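Local coordinates for sulfate adenylyltransferase (Allochromatium vinosum, PDB 4DNX), which catalyses the transfer of the adenylyl group of ATP to sulfate, giving adenosine 5'-phosphosulfate and diphosphate, at residues I183-W192 and P257-Y265. Residues are numbered along the deposited sequence; the frame is centred on the assembly and turned at random.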
loop_
_atom_site.group_PDB
_atom_site.type_symbol
_atom_site.label_atom_id
_atom_site.label_comp_id
_atom_site.label_asym_id
_atom_site.label_seq_id
_atom_site.Cartn_x
_atom_site.Cartn_y
_atom_site.Cartn_z
ATOM N N ILE A 183 -2.698 6.405 5.857
ATOM C CA ILE A 183 -3.918 6.205 6.710
ATOM C C ILE A 183 -4.604 7.565 6.920
ATOM O O ILE A 183 -5.855 7.681 6.750
ATOM C CB ILE A 183 -3.545 5.544 8.014
ATOM C CG1 ILE A 183 -3.171 4.087 7.733
ATOM C CG2 ILE A 183 -4.676 5.605 8.991
ATOM C CD1 ILE A 183 -2.625 3.295 8.968
ATOM N N ARG A 184 -3.814 8.622 7.243
ATOM C CA ARG A 184 -4.383 9.988 7.385
ATOM C C ARG A 184 -5.104 10.458 6.094
ATOM O O ARG A 184 -6.217 11.010 6.167
ATOM C CB ARG A 184 -3.240 10.976 7.840
ATOM C CG ARG A 184 -3.577 12.422 8.225
ATOM C CD ARG A 184 -2.305 13.003 8.933
ATOM N NE ARG A 184 -2.279 12.760 10.403
ATOM C CZ ARG A 184 -2.876 13.568 11.281
ATOM N NH1 ARG A 184 -3.590 14.642 10.862
ATOM N NH2 ARG A 184 -2.845 13.296 12.579
ATOM N N HIS A 185 -4.510 10.216 4.919
ATOM C CA HIS A 185 -5.140 10.609 3.639
ATOM C C HIS A 185 -6.473 9.900 3.453
ATOM O O HIS A 185 -7.460 10.553 3.089
ATOM C CB HIS A 185 -4.227 10.224 2.471
ATOM C CG HIS A 185 -3.040 11.120 2.310
ATOM N ND1 HIS A 185 -1.833 10.671 1.797
ATOM C CD2 HIS A 185 -2.849 12.416 2.630
ATOM C CE1 HIS A 185 -0.970 11.669 1.781
ATOM N NE2 HIS A 185 -1.561 12.741 2.262
ATOM N N GLU A 186 -6.467 8.581 3.687
ATOM C CA GLU A 186 -7.675 7.761 3.528
ATOM C C GLU A 186 -8.796 8.121 4.513
ATOM O O GLU A 186 -9.963 8.169 4.108
ATOM C CB GLU A 186 -7.350 6.278 3.607
ATOM C CG GLU A 186 -8.569 5.362 3.552
ATOM C CD GLU A 186 -8.248 3.955 3.064
ATOM O OE1 GLU A 186 -9.225 3.220 2.801
ATOM O OE2 GLU A 186 -7.034 3.586 2.938
ATOM N N ILE A 187 -8.459 8.376 5.781
ATOM C CA ILE A 187 -9.482 8.866 6.755
ATOM C C ILE A 187 -10.104 10.148 6.213
ATOM O O ILE A 187 -11.342 10.355 6.250
ATOM C CB ILE A 187 -8.865 9.116 8.151
ATOM C CG1 ILE A 187 -8.567 7.765 8.817
ATOM C CG2 ILE A 187 -9.809 9.982 9.010
ATOM C CD1 ILE A 187 -7.683 7.852 10.083
ATOM N N GLN A 188 -9.249 11.000 5.660
ATOM C CA GLN A 188 -9.669 12.318 5.225
ATOM C C GLN A 188 -10.683 12.200 4.145
ATOM O O GLN A 188 -11.774 12.826 4.186
ATOM C CB GLN A 188 -8.468 13.068 4.668
ATOM C CG GLN A 188 -7.889 13.961 5.650
ATOM C CD GLN A 188 -8.354 15.367 5.446
ATOM O OE1 GLN A 188 -9.505 15.604 5.051
ATOM N NE2 GLN A 188 -7.462 16.320 5.703
ATOM N N GLU A 189 -10.361 11.383 3.168
ATOM C CA GLU A 189 -11.200 11.360 2.019
ATOM C C GLU A 189 -12.507 10.624 2.288
ATOM O O GLU A 189 -13.556 11.049 1.776
ATOM C CB GLU A 189 -10.460 10.807 0.805
ATOM C CG GLU A 189 -11.124 11.232 -0.511
ATOM C CD GLU A 189 -12.429 10.488 -0.709
ATOM O OE1 GLU A 189 -12.444 9.315 -0.237
ATOM O OE2 GLU A 189 -13.425 11.037 -1.250
ATOM N N ARG A 190 -12.452 9.585 3.135
ATOM C CA ARG A 190 -13.651 8.781 3.449
ATOM C C ARG A 190 -14.654 9.618 4.254
ATOM O O ARG A 190 -15.819 9.220 4.462
ATOM C CB ARG A 190 -13.240 7.521 4.212
ATOM C CG ARG A 190 -12.617 6.389 3.364
ATOM C CD ARG A 190 -12.690 5.223 4.267
ATOM N NE ARG A 190 -11.959 4.031 3.918
ATOM C CZ ARG A 190 -12.432 2.832 4.177
ATOM N NH1 ARG A 190 -13.672 2.684 4.710
ATOM N NH2 ARG A 190 -11.726 1.783 3.829
ATOM N N GLY A 191 -14.212 10.781 4.708
ATOM C CA GLY A 191 -15.084 11.745 5.422
ATOM C C GLY A 191 -15.252 11.561 6.924
ATOM O O GLY A 191 -16.110 12.210 7.552
ATOM N N TRP A 192 -14.468 10.648 7.506
ATOM C CA TRP A 192 -14.593 10.332 8.935
ATOM C C TRP A 192 -14.068 11.480 9.804
ATOM O O TRP A 192 -12.939 11.978 9.549
ATOM C CB TRP A 192 -13.795 9.069 9.260
ATOM C CG TRP A 192 -14.316 7.816 8.613
ATOM C CD1 TRP A 192 -15.473 7.652 7.860
ATOM C CD2 TRP A 192 -13.700 6.539 8.695
ATOM N NE1 TRP A 192 -15.578 6.330 7.455
ATOM C CE2 TRP A 192 -14.522 5.622 7.976
ATOM C CE3 TRP A 192 -12.511 6.068 9.306
ATOM C CZ2 TRP A 192 -14.193 4.248 7.854
ATOM C CZ3 TRP A 192 -12.191 4.680 9.184
ATOM C CH2 TRP A 192 -13.024 3.809 8.476
ATOM N N PRO A 257 -21.695 0.042 5.673
ATOM C CA PRO A 257 -20.814 0.604 4.624
ATOM C C PRO A 257 -19.948 1.772 5.100
ATOM O O PRO A 257 -20.390 2.628 5.866
ATOM C CB PRO A 257 -21.801 1.129 3.572
ATOM C CG PRO A 257 -23.036 0.373 3.822
ATOM C CD PRO A 257 -23.115 0.140 5.288
ATOM N N ASN A 258 -18.718 1.784 4.611
ATOM C CA ASN A 258 -17.751 2.841 4.922
ATOM C C ASN A 258 -17.542 3.058 6.433
ATOM O O ASN A 258 -17.598 4.204 6.929
ATOM C CB ASN A 258 -18.153 4.159 4.228
ATOM C CG ASN A 258 -17.015 5.197 4.314
ATOM O OD1 ASN A 258 -15.835 4.801 4.295
ATOM N ND2 ASN A 258 -17.351 6.485 4.447
ATOM N N THR A 259 -17.345 1.959 7.185
ATOM C CA THR A 259 -17.057 2.076 8.622
ATOM C C THR A 259 -15.778 1.386 9.042
ATOM O O THR A 259 -15.371 1.562 10.174
ATOM C CB THR A 259 -18.237 1.548 9.498
ATOM O OG1 THR A 259 -18.449 0.163 9.199
ATOM C CG2 THR A 259 -19.474 2.325 9.217
ATOM N N VAL A 260 -15.135 0.624 8.152
ATOM C CA VAL A 260 -13.919 -0.122 8.563
ATOM C C VAL A 260 -12.766 0.126 7.590
ATOM O O VAL A 260 -13.009 0.152 6.378
ATOM C CB VAL A 260 -14.182 -1.643 8.625
ATOM C CG1 VAL A 260 -12.888 -2.411 9.048
ATOM C CG2 VAL A 260 -15.340 -1.950 9.567
ATOM N N MET A 261 -11.547 0.346 8.128
ATOM C CA MET A 261 -10.324 0.346 7.356
ATOM C C MET A 261 -9.404 -0.728 7.910
ATOM O O MET A 261 -9.055 -0.662 9.070
ATOM C CB MET A 261 -9.617 1.690 7.519
ATOM C CG MET A 261 -10.045 2.735 6.576
ATOM S SD MET A 261 -9.240 4.305 7.022
ATOM C CE MET A 261 -7.516 3.832 6.901
ATOM N N VAL A 262 -9.030 -1.702 7.078
ATOM C CA VAL A 262 -8.114 -2.797 7.484
ATOM C C VAL A 262 -6.689 -2.466 7.020
ATOM O O VAL A 262 -6.431 -2.248 5.806
ATOM C CB VAL A 262 -8.576 -4.157 6.939
ATOM C CG1 VAL A 262 -7.622 -5.288 7.366
ATOM C CG2 VAL A 262 -10.003 -4.493 7.473
ATOM N N THR A 263 -5.780 -2.396 7.987
ATOM C CA THR A 263 -4.443 -1.823 7.704
ATOM C C THR A 263 -3.460 -2.526 8.592
ATOM O O THR A 263 -3.838 -3.305 9.482
ATOM C CB THR A 263 -4.350 -0.327 8.096
ATOM O OG1 THR A 263 -4.418 -0.194 9.520
ATOM C CG2 THR A 263 -5.454 0.522 7.406
ATOM N N GLY A 264 -2.195 -2.200 8.399
ATOM C CA GLY A 264 -1.139 -2.804 9.224
ATOM C C GLY A 264 0.122 -1.973 9.299
ATOM O O GLY A 264 0.360 -1.064 8.464
ATOM N N TYR A 265 0.958 -2.292 10.290
ATOM C CA TYR A 265 2.203 -1.568 10.440
ATOM C C TYR A 265 3.265 -2.545 10.925
ATOM O O TYR A 265 2.956 -3.651 11.343
ATOM C CB TYR A 265 2.030 -0.414 11.447
ATOM C CG TYR A 265 1.847 -0.869 12.880
ATOM C CD1 TYR A 265 0.666 -1.465 13.296
ATOM C CD2 TYR A 265 2.924 -0.800 13.786
ATOM C CE1 TYR A 265 0.518 -1.893 14.580
ATOM C CE2 TYR A 265 2.786 -1.251 15.099
ATOM C CZ TYR A 265 1.584 -1.812 15.463
ATOM O OH TYR A 265 1.422 -2.223 16.762
#
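Helix segment I183-R190 runs nearly antiparallel to strand segment V260-Y265 (166°), the axes 10.8 Å apart at closest approach, with I183 level with T263 and R190 with N258. M261 fills the interval. Its SD sits between E186 CG and the W192 ring, an oblique Met-aromatic contact 4.5 Å from the six-membered-ring centroid, and a bend at chi3 (59°) swings CE to I183 CG2. M261 CG lies over one face of the R190 guanidinium, towards its rim. The extended R190 chain runs alongside N258 in the opposite direction, and the N258 amide is gripped at both ends: ND2 gives an almost coplanar bond to R190 O (3.1 Å), and OD1 accepts from R190 NH1 (3.1 Å), tilted 24° from the guanidinium plane. W192 NE1 reaches N258 O (3.0 Å) from above the carbonyl plane. A salt bridge from R190 NE to E186 OE1 (3.1 Å) lies in the guanidinium plane and should limit that group's rotation; E189 of the second subunit also salt-bridges R190. G191 closes the helix in a Schellman motif. The whole exemplifies helix-on-sheet packing in a Rossmann-like domain, on an outermost strand, within this chain, of the parallel sheet, at the dimer interface.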